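Local structure of inactive glucansucrase (Lactobacillus reuteri, 5JBD) at residues D50-W58 with G850-A858; T209-N220 with E760-G771. The protein is an inactive member of the glucansucrases, glycoside hydrolase family 70 proteins whose fold is built around a TIM-barrel-type core. All coordinates share one frame; numbering follows the deposited sequence.

Overall arrangement
Residues 50-58, near the modelled N terminus, are separated by almost 800 residues from 850-858, and contact 1 closes that great loop. Such a return is consistent with the U-shaped path of GH70 chains, in which one domain is assembled from distant parts of the sequence. Within the loop, 209-220 follow strand 193-197 and meet the returning strand 758-767 and its turn in contact 2, so the second loop is nested inside the first. The contacts, centred about 20 Å apart, touch: D50 packs on Y211 and probably hydrogen-bonds to A761, and Y52 packs on A761. Contact 1 pairs two terminal loops; contact 2 ties a loop to the antiparallel sheet that carries strand 758-767.

Contact 1. Residues D50-W58 with G850-A858; sequences DGYLSYTDW and GIGLAVKLA. With SO4 (sulfate ion), chain F.
L53 and Y55 exchange backbone hydrogen bonds with V855 and L853, and these hold the two loops together. V855 N donates to L53 O (2.8 Å), and Y55 N donates to L853 O (2.9 Å). Between them S54 and A854 form a non-hydrogen-bonded antiparallel pair, a single bridge rather than a continuing ladder. Two CA-H...O contacts reinforce it, from S54 CA to L853 O and from A854 CA to L53 O. A type I turn from S54 to D57 follows, closed by D57 N to S54 O.

Apolar contact centres on V855. With chi1 at 175°, its CG2 lies anti to the carbonyl carbon, beside the backbone N, and this is the methyl over the face of the Y55 ring: it sits 3.6 Å from the ring centroid and only 3° off the normal, a CH-pi contact. The same CG2 reaches L53 CB at 3.7 Å. L853 crosses the T56 side chain, its CD2 lying against both the methyl and the hydroxyl.

Water extends the polar network. One molecule bridges L53 N and V855 O; another joins Y55 OH (2.9 Å) to K856 N. A sulfate, probably from the crystallisation liquor, accepts from A858 N and T879 N.

The paired terminal loops lie against two neighbouring strands, S54 and A854 on F787 of strand 784-791 and Y52 on A761 of strand 758-767, while T56 rests on A161 of helix 151-162.

Contact 2. Residues T209-N220 with E760-G771; sequences TSYADSNYRLMN and EAVTVTRTNNRG
T209 and T763 meet through their hydroxyls, OG1 to OG1 at 2.8 Å, and either could donate. The methyl of T209, CG2, reaches A761 O at 3.3 Å. Y211 CG stands between its own backbone N and carbonyl carbon (chi1 49°), which swings the ring back under the carbonyl carbon of T209 and sends OH to A761 O (2.6 Å). That oxygen lies near the plane of the ring, at its edge. E760 runs antiparallel to the Y211 side chain, with OE2 3.4 Å from Y211 CD1; its other oxygen, OE1, is bonded to T790 and to A838 N.

Strand 758-767 lies between strands 193-197 and 784-791 in an antiparallel sheet, and residues 209-212 pack against 760-763 of this strand, consistent with domain B of GH70 proteins. Beyond the strand, N768 opens a type I turn to G771 and, through OD1 and R770 N, an Asx turn.

At that turn R770 bends at chi3 (58°), bringing its guanidinium over N220, whose amide stacks on it with the planes 25° apart. N220 CG lies 3.5 Å above the guanidinium, off its centre. The same amide donates from ND2 to R770 O (2.9 Å) almost straight, and a water bridges R770 NH2 and N220 O. N220 N is bonded to E237, a ligand of the bound calcium ion, and M219 lays CE against G771 CA at 4.1 Å.

Contact 1. Residues D50-W58 with G850-A858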
loop_
_atom_site.group_PDB
_atom_site.type_symbol
_atom_site.label_atom_id
_atom_site.label_comp_id
_atom_site.label_asym_id
_atom_site.label_seq_id
_atom_site.Cartn_x
_atom_site.Cartn_y
_atom_site.Cartn_z
ATOM N N ASP A 50 25.678 4.989 15.838
ATOM C CA ASP A 50 25.734 6.345 16.393
ATOM C C ASP A 50 26.346 6.425 17.810
ATOM O O ASP A 50 25.846 7.143 18.672
ATOM C CB ASP A 50 24.323 6.959 16.379
ATOM C CG ASP A 50 23.702 6.962 14.995
ATOM O OD1 ASP A 50 24.249 7.642 14.104
ATOM O OD2 ASP A 50 22.681 6.276 14.783
ATOM N N GLY A 51 27.423 5.672 18.040
ATOM C CA GLY A 51 28.122 5.627 19.348
ATOM C C GLY A 51 27.681 4.508 20.290
ATOM O O GLY A 51 28.441 4.105 21.178
ATOM N N TYR A 52 26.459 4.004 20.109
ATOM C CA TYR A 52 25.891 2.986 20.997
ATOM C C TYR A 52 26.317 1.597 20.540
ATOM O O TYR A 52 26.651 1.403 19.372
ATOM C CB TYR A 52 24.349 3.131 21.051
ATOM C CG TYR A 52 23.967 4.499 21.564
ATOM C CD1 TYR A 52 23.974 4.769 22.937
ATOM C CD2 TYR A 52 23.701 5.549 20.683
ATOM C CE1 TYR A 52 23.689 6.032 23.418
ATOM C CE2 TYR A 52 23.409 6.821 21.157
ATOM C CZ TYR A 52 23.401 7.057 22.526
ATOM O OH TYR A 52 23.118 8.309 23.002
ATOM N N LEU A 53 26.285 0.643 21.464
ATOM C CA LEU A 53 26.654 -0.752 21.182
ATOM C C LEU A 53 25.423 -1.655 21.136
ATOM O O LEU A 53 24.483 -1.457 21.904
ATOM C CB LEU A 53 27.606 -1.279 22.257
ATOM C CG LEU A 53 28.992 -0.632 22.408
ATOM C CD1 LEU A 53 29.883 -1.549 23.230
ATOM C CD2 LEU A 53 29.674 -0.220 21.111
ATOM N N SER A 54 25.462 -2.657 20.255
ATOM C CA SER A 54 24.444 -3.693 20.168
ATOM C C SER A 54 25.006 -5.033 20.625
ATOM O O SER A 54 26.093 -5.415 20.201
ATOM C CB SER A 54 23.950 -3.819 18.723
ATOM O OG SER A 54 23.108 -4.947 18.582
ATOM N N TYR A 55 24.256 -5.783 21.433
ATOM C CA TYR A 55 24.698 -7.111 21.875
ATOM C C TYR A 55 24.970 -8.092 20.736
ATOM O O TYR A 55 25.789 -8.973 20.889
ATOM C CB TYR A 55 23.724 -7.746 22.873
ATOM C CG TYR A 55 23.804 -7.127 24.242
ATOM C CD1 TYR A 55 24.912 -7.359 25.071
ATOM C CD2 TYR A 55 22.779 -6.300 24.717
ATOM C CE1 TYR A 55 24.999 -6.780 26.327
ATOM C CE2 TYR A 55 22.856 -5.724 25.977
ATOM C CZ TYR A 55 23.960 -5.964 26.773
ATOM O OH TYR A 55 24.045 -5.383 28.004
ATOM N N THR A 56 24.295 -7.942 19.606
ATOM C CA THR A 56 24.496 -8.834 18.457
ATOM C C THR A 56 25.594 -8.367 17.493
ATOM O O THR A 56 25.838 -9.021 16.489
ATOM C CB THR A 56 23.166 -9.047 17.682
ATOM O OG1 THR A 56 22.586 -7.777 17.347
ATOM C CG2 THR A 56 22.202 -9.834 18.543
ATOM N N ASP A 57 26.253 -7.247 17.797
ATOM C CA ASP A 57 27.387 -6.772 17.007
ATOM C C ASP A 57 28.692 -7.437 17.452
ATOM O O ASP A 57 28.731 -8.209 18.404
ATOM C CB ASP A 57 27.494 -5.231 17.059
ATOM C CG ASP A 57 26.676 -4.537 15.976
ATOM O OD1 ASP A 57 26.086 -5.213 15.099
ATOM O OD2 ASP A 57 26.590 -3.296 16.026
ATOM N N TRP A 58 29.750 -7.133 16.711
ATOM C CA TRP A 58 31.034 -7.727 16.881
ATOM C C TRP A 58 32.090 -6.653 17.160
ATOM O O TRP A 58 31.885 -5.456 16.897
ATOM C CB TRP A 58 31.382 -8.504 15.609
ATOM C CG TRP A 58 30.513 -9.707 15.332
ATOM C CD1 TRP A 58 29.129 -9.760 15.255
ATOM C CD2 TRP A 58 30.966 -11.023 15.037
ATOM N NE1 TRP A 58 28.715 -11.030 14.972
ATOM C CE2 TRP A 58 29.817 -11.825 14.825
ATOM C CE3 TRP A 58 32.229 -11.611 14.937
ATOM C CZ2 TRP A 58 29.902 -13.165 14.522
ATOM C CZ3 TRP A 58 32.315 -12.947 14.634
ATOM C CH2 TRP A 58 31.149 -13.716 14.432
ATOM N N GLY A 850 14.229 -6.482 18.403
ATOM C CA GLY A 850 14.289 -6.502 19.860
ATOM C C GLY A 850 14.526 -5.121 20.434
ATOM O O GLY A 850 15.204 -4.295 19.817
ATOM N N ILE A 851 13.983 -4.888 21.626
ATOM C CA ILE A 851 14.062 -3.587 22.294
ATOM C C ILE A 851 15.274 -3.479 23.227
ATOM O O ILE A 851 15.607 -2.378 23.665
ATOM C CB ILE A 851 12.728 -3.277 23.043
ATOM C CG1 ILE A 851 12.517 -1.772 23.262
ATOM C CG2 ILE A 851 12.642 -3.990 24.395
ATOM C CD1 ILE A 851 12.559 -0.924 22.014
ATOM N N GLY A 852 15.917 -4.619 23.525
ATOM C CA GLY A 852 17.068 -4.682 24.439
ATOM C C GLY A 852 18.422 -4.907 23.793
ATOM O O GLY A 852 19.353 -5.331 24.480
ATOM N N LEU A 853 18.549 -4.635 22.491
ATOM C CA LEU A 853 19.836 -4.768 21.796
ATOM C C LEU A 853 20.871 -3.779 22.322
ATOM O O LEU A 853 22.055 -4.120 22.418
ATOM C CB LEU A 853 19.694 -4.588 20.274
ATOM C CG LEU A 853 18.959 -5.671 19.479
ATOM C CD1 LEU A 853 18.914 -5.322 17.996
ATOM C CD2 LEU A 853 19.608 -7.026 19.659
ATOM N N ALA A 854 20.420 -2.563 22.648
ATOM C CA ALA A 854 21.308 -1.493 23.117
ATOM C C ALA A 854 21.978 -1.849 24.440
ATOM O O ALA A 854 21.294 -2.141 25.421
ATOM C CB ALA A 854 20.533 -0.189 23.248
ATOM N N VAL A 855 23.318 -1.814 24.460
ATOM C CA VAL A 855 24.081 -2.243 25.624
ATOM C C VAL A 855 24.021 -1.187 26.722
ATOM O O VAL A 855 24.347 -0.022 26.499
ATOM C CB VAL A 855 25.557 -2.545 25.265
ATOM C CG1 VAL A 855 26.377 -2.882 26.511
ATOM C CG2 VAL A 855 25.639 -3.688 24.258
ATOM N N LYS A 856 23.581 -1.622 27.897
ATOM C CA LYS A 856 23.650 -0.835 29.111
ATOM C C LYS A 856 24.643 -1.505 30.039
ATOM O O LYS A 856 24.732 -2.736 30.078
ATOM C CB LYS A 856 22.276 -0.761 29.779
ATOM C CG LYS A 856 21.247 -0.020 28.950
ATOM C CD LYS A 856 19.888 0.065 29.629
ATOM C CE LYS A 856 18.962 0.970 28.829
ATOM N NZ LYS A 856 17.554 1.012 29.313
ATOM N N LEU A 857 25.395 -0.695 30.778
ATOM C CA LEU A 857 26.305 -1.203 31.805
ATOM C C LEU A 857 25.472 -1.676 33.002
ATOM O O LEU A 857 24.265 -1.434 33.055
ATOM C CB LEU A 857 27.331 -0.131 32.232
ATOM C CG LEU A 857 28.509 0.290 31.338
ATOM C CD1 LEU A 857 29.703 -0.590 31.625
ATOM C CD2 LEU A 857 28.228 0.329 29.837
ATOM N N ALA A 858 26.106 -2.359 33.953
ATOM C CA ALA A 858 25.403 -2.900 35.129
ATOM C C ALA A 858 24.651 -1.819 35.925
ATOM O O ALA A 858 23.561 -2.084 36.443
ATOM C CB ALA A 858 26.364 -3.666 36.031
HETATM S S SO4 F . 29.853 -3.706 33.516
HETATM O O1 SO4 F . 29.974 -4.899 34.385
HETATM O O2 SO4 F . 31.060 -2.855 33.623
HETATM O O3 SO4 F . 28.682 -2.913 33.944
HETATM O O4 SO4 F . 29.689 -4.132 32.111
HETATM O O HOH W 1 24.931 1.167 23.941
HETATM O O HOH W 2 21.645 -3.874 28.500
#

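Contact 2. Residues T209-N220 with E760-G771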
loop_
_atom_site.group_PDB
_atom_site.type_symbol
_atom_site.label_atom_id
_atom_site.label_comp_id
_atom_site.label_asym_id
_atom_site.label_seq_id
_atom_site.Cartn_x
_atom_site.Cartn_y
_atom_site.Cartn_z
ATOM N N THR A 209 19.901 11.035 21.211
ATOM C CA THR A 209 19.810 10.789 19.765
ATOM C C THR A 209 19.423 12.086 19.051
ATOM O O THR A 209 18.552 12.079 18.177
ATOM C CB THR A 209 18.777 9.680 19.455
ATOM O OG1 THR A 209 17.518 10.039 20.028
ATOM C CG2 THR A 209 19.232 8.341 20.019
ATOM N N SER A 210 20.085 13.188 19.419
ATOM C CA SER A 210 19.629 14.529 19.038
ATOM C C SER A 210 19.690 14.807 17.533
ATOM O O SER A 210 18.925 15.630 17.035
ATOM C CB SER A 210 20.374 15.625 19.812
ATOM O OG SER A 210 21.763 15.599 19.552
ATOM N N TYR A 211 20.577 14.112 16.828
ATOM C CA TYR A 211 20.608 14.106 15.347
ATOM C C TYR A 211 19.248 13.673 14.728
ATOM O O TYR A 211 18.946 14.032 13.594
ATOM C CB TYR A 211 21.761 13.212 14.815
ATOM C CG TYR A 211 21.758 11.849 15.477
ATOM C CD1 TYR A 211 20.892 10.852 15.046
ATOM C CD2 TYR A 211 22.566 11.587 16.590
ATOM C CE1 TYR A 211 20.832 9.631 15.682
ATOM C CE2 TYR A 211 22.501 10.361 17.243
ATOM C CZ TYR A 211 21.628 9.389 16.780
ATOM O OH TYR A 211 21.542 8.160 17.382
ATOM N N ALA A 212 18.454 12.888 15.457
ATOM C CA ALA A 212 17.106 12.452 14.991
ATOM C C ALA A 212 15.936 13.290 15.538
ATOM O O ALA A 212 14.766 12.948 15.305
ATOM C CB ALA A 212 16.893 10.977 15.322
ATOM N N ASP A 213 16.243 14.374 16.257
ATOM C CA ASP A 213 15.220 15.268 16.780
ATOM C C ASP A 213 14.511 16.032 15.662
ATOM O O ASP A 213 15.070 16.238 14.574
ATOM C CB ASP A 213 15.801 16.287 17.767
ATOM C CG ASP A 213 16.224 15.668 19.093
ATOM O OD1 ASP A 213 16.026 14.455 19.302
ATOM O OD2 ASP A 213 16.773 16.418 19.934
ATOM N N SER A 214 13.263 16.418 15.936
ATOM C CA SER A 214 12.468 17.193 15.001
ATOM C C SER A 214 11.553 18.167 15.751
ATOM O O SER A 214 11.043 17.859 16.829
ATOM C CB SER A 214 11.655 16.260 14.097
ATOM O OG SER A 214 10.727 16.968 13.279
ATOM N N ASN A 215 11.377 19.344 15.160
ATOM C CA ASN A 215 10.388 20.328 15.606
ATOM C C ASN A 215 9.009 20.073 14.968
ATOM O O ASN A 215 8.091 20.822 15.236
ATOM C CB ASN A 215 10.851 21.741 15.245
ATOM C CG ASN A 215 12.073 22.176 16.029
ATOM O OD1 ASN A 215 13.004 22.732 15.459
ATOM N ND2 ASN A 215 12.091 21.904 17.335
ATOM N N TYR A 216 8.887 19.052 14.120
ATOM C CA TYR A 216 7.654 18.775 13.400
ATOM C C TYR A 216 7.022 17.487 13.925
ATOM O O TYR A 216 6.612 17.458 15.084
ATOM C CB TYR A 216 7.919 18.839 11.892
ATOM C CG TYR A 216 8.272 20.264 11.535
ATOM C CD1 TYR A 216 7.272 21.218 11.380
ATOM C CD2 TYR A 216 9.601 20.684 11.449
ATOM C CE1 TYR A 216 7.576 22.544 11.118
ATOM C CE2 TYR A 216 9.920 22.017 11.171
ATOM C CZ TYR A 216 8.901 22.943 11.015
ATOM O OH TYR A 216 9.184 24.268 10.737
ATOM N N ARG A 217 6.975 16.425 13.131
ATOM C CA ARG A 217 6.259 15.217 13.516
ATOM C C ARG A 217 4.821 15.521 13.989
ATOM O O ARG A 217 4.362 14.981 15.002
ATOM C CB ARG A 217 7.046 14.401 14.575
ATOM C CG ARG A 217 8.388 13.843 14.077
ATOM C CD ARG A 217 8.969 12.756 14.992
ATOM N NE ARG A 217 10.215 12.191 14.454
ATOM C CZ ARG A 217 11.457 12.342 14.961
ATOM N NH1 ARG A 217 11.696 13.017 16.089
ATOM N NH2 ARG A 217 12.486 11.781 14.331
ATOM N N LEU A 218 4.125 16.399 13.269
ATOM C CA LEU A 218 2.711 16.665 13.567
ATOM C C LEU A 218 1.966 15.449 13.057
ATOM O O LEU A 218 1.900 15.229 11.852
ATOM C CB LEU A 218 2.215 17.936 12.885
ATOM C CG LEU A 218 2.957 19.229 13.239
ATOM C CD1 LEU A 218 2.272 20.437 12.616
ATOM C CD2 LEU A 218 3.116 19.431 14.743
ATOM N N MET A 219 1.497 14.606 13.970
ATOM C CA MET A 219 0.860 13.342 13.583
ATOM C C MET A 219 -0.665 13.483 13.562
ATOM O O MET A 219 -1.226 14.276 14.288
ATOM C CB MET A 219 1.262 12.218 14.531
ATOM C CG MET A 219 2.749 11.902 14.454
ATOM S SD MET A 219 3.184 10.476 15.434
ATOM C CE MET A 219 2.491 9.125 14.527
ATOM N N ASN A 220 -1.295 12.714 12.692
ATOM C CA ASN A 220 -2.749 12.617 12.597
ATOM C C ASN A 220 -3.390 13.913 12.089
ATOM O O ASN A 220 -4.569 14.155 12.338
ATOM C CB ASN A 220 -3.378 12.183 13.944
ATOM C CG ASN A 220 -2.685 10.978 14.554
ATOM O OD1 ASN A 220 -2.697 9.876 14.004
ATOM N ND2 ASN A 220 -2.063 11.186 15.699
ATOM N N GLU A 760 20.054 3.089 12.648
ATOM C CA GLU A 760 20.241 4.346 13.345
ATOM C C GLU A 760 19.739 4.179 14.774
ATOM O O GLU A 760 18.726 3.521 14.999
ATOM C CB GLU A 760 19.461 5.449 12.623
ATOM C CG GLU A 760 19.767 6.871 13.087
ATOM C CD GLU A 760 18.966 7.938 12.354
ATOM O OE1 GLU A 760 18.149 7.611 11.450
ATOM O OE2 GLU A 760 19.149 9.125 12.701
ATOM N N ALA A 761 20.450 4.759 15.739
ATOM C CA ALA A 761 19.963 4.780 17.114
ATOM C C ALA A 761 18.897 5.863 17.209
ATOM O O ALA A 761 19.182 7.051 17.028
ATOM C CB ALA A 761 21.084 5.027 18.114
ATOM N N VAL A 762 17.670 5.439 17.469
ATOM C CA VAL A 762 16.544 6.363 17.678
ATOM C C VAL A 762 15.956 6.121 19.059
ATOM O O VAL A 762 16.065 5.016 19.587
ATOM C CB VAL A 762 15.445 6.189 16.605
ATOM C CG1 VAL A 762 15.905 6.783 15.289
ATOM C CG2 VAL A 762 15.054 4.729 16.414
ATOM N N THR A 763 15.356 7.151 19.647
ATOM C CA THR A 763 14.663 7.014 20.913
ATOM C C THR A 763 13.175 6.802 20.609
ATOM O O THR A 763 12.566 7.610 19.884
ATOM C CB THR A 763 14.898 8.237 21.798
ATOM O OG1 THR A 763 16.310 8.415 21.992
ATOM C CG2 THR A 763 14.231 8.055 23.154
ATOM N N VAL A 764 12.598 5.720 21.147
ATOM C CA VAL A 764 11.231 5.306 20.776
ATOM C C VAL A 764 10.281 4.982 21.928
ATOM O O VAL A 764 10.696 4.737 23.058
ATOM C CB VAL A 764 11.243 4.086 19.828
ATOM C CG1 VAL A 764 12.200 4.313 18.660
ATOM C CG2 VAL A 764 11.575 2.788 20.561
ATOM N N THR A 765 8.987 4.972 21.598
ATOM C CA THR A 765 7.915 4.645 22.543
ATOM C C THR A 765 6.901 3.763 21.819
ATOM O O THR A 765 6.578 4.001 20.646
ATOM C CB THR A 765 7.239 5.924 23.070
ATOM O OG1 THR A 765 8.183 6.662 23.849
ATOM C CG2 THR A 765 6.017 5.614 23.932
ATOM N N ARG A 766 6.411 2.745 22.523
ATOM C CA ARG A 766 5.472 1.771 21.960
ATOM C C ARG A 766 4.083 2.415 21.864
ATOM O O ARG A 766 3.516 2.787 22.877
ATOM C CB ARG A 766 5.399 0.532 22.870
ATOM C CG ARG A 766 4.487 -0.590 22.392
ATOM C CD ARG A 766 5.056 -1.298 21.185
ATOM N NE ARG A 766 4.168 -2.381 20.756
ATOM C CZ ARG A 766 3.042 -2.221 20.050
ATOM N NH1 ARG A 766 2.632 -1.005 19.687
ATOM N NH2 ARG A 766 2.309 -3.293 19.716
ATOM N N THR A 767 3.538 2.494 20.650
ATOM C CA THR A 767 2.256 3.167 20.422
ATOM C C THR A 767 1.298 2.385 19.540
ATOM O O THR A 767 1.691 1.426 18.863
ATOM C CB THR A 767 2.457 4.542 19.747
ATOM O OG1 THR A 767 2.937 4.366 18.407
ATOM C CG2 THR A 767 3.421 5.407 20.544
ATOM N N ASN A 768 0.039 2.838 19.540
ATOM C CA ASN A 768 -0.946 2.404 18.549
ATOM C C ASN A 768 -0.719 3.165 17.229
ATOM O O ASN A 768 0.270 3.910 17.090
ATOM C CB ASN A 768 -2.379 2.584 19.095
ATOM C CG ASN A 768 -2.789 4.043 19.276
ATOM O OD1 ASN A 768 -2.125 4.975 18.813
ATOM N ND2 ASN A 768 -3.909 4.245 19.963
ATOM N N ASN A 769 -1.639 3.004 16.281
ATOM C CA ASN A 769 -1.504 3.633 14.959
ATOM C C ASN A 769 -1.735 5.159 14.919
ATOM O O ASN A 769 -1.583 5.775 13.864
ATOM C CB ASN A 769 -2.375 2.923 13.925
ATOM C CG ASN A 769 -3.866 3.032 14.214
ATOM O OD1 ASN A 769 -4.287 3.576 15.237
ATOM N ND2 ASN A 769 -4.663 2.461 13.329
ATOM N N ARG A 770 -2.090 5.758 16.053
ATOM C CA ARG A 770 -2.121 7.217 16.187
ATOM C C ARG A 770 -0.925 7.802 16.973
ATOM O O ARG A 770 -0.891 8.993 17.261
ATOM C CB ARG A 770 -3.430 7.660 16.834
ATOM C CG ARG A 770 -4.683 7.218 16.097
ATOM C CD ARG A 770 -5.935 7.827 16.739
ATOM N NE ARG A 770 -5.888 9.291 16.774
ATOM C CZ ARG A 770 -6.060 10.095 15.722
ATOM N NH1 ARG A 770 -6.294 9.621 14.493
ATOM N NH2 ARG A 770 -6.005 11.405 15.894
ATOM N N GLY A 771 0.075 6.985 17.299
ATOM C CA GLY A 771 1.216 7.470 18.090
ATOM C C GLY A 771 0.914 7.725 19.563
ATOM O O GLY A 771 1.663 8.413 20.237
HETATM O O HOH W 3 -6.626 12.239 13.216
#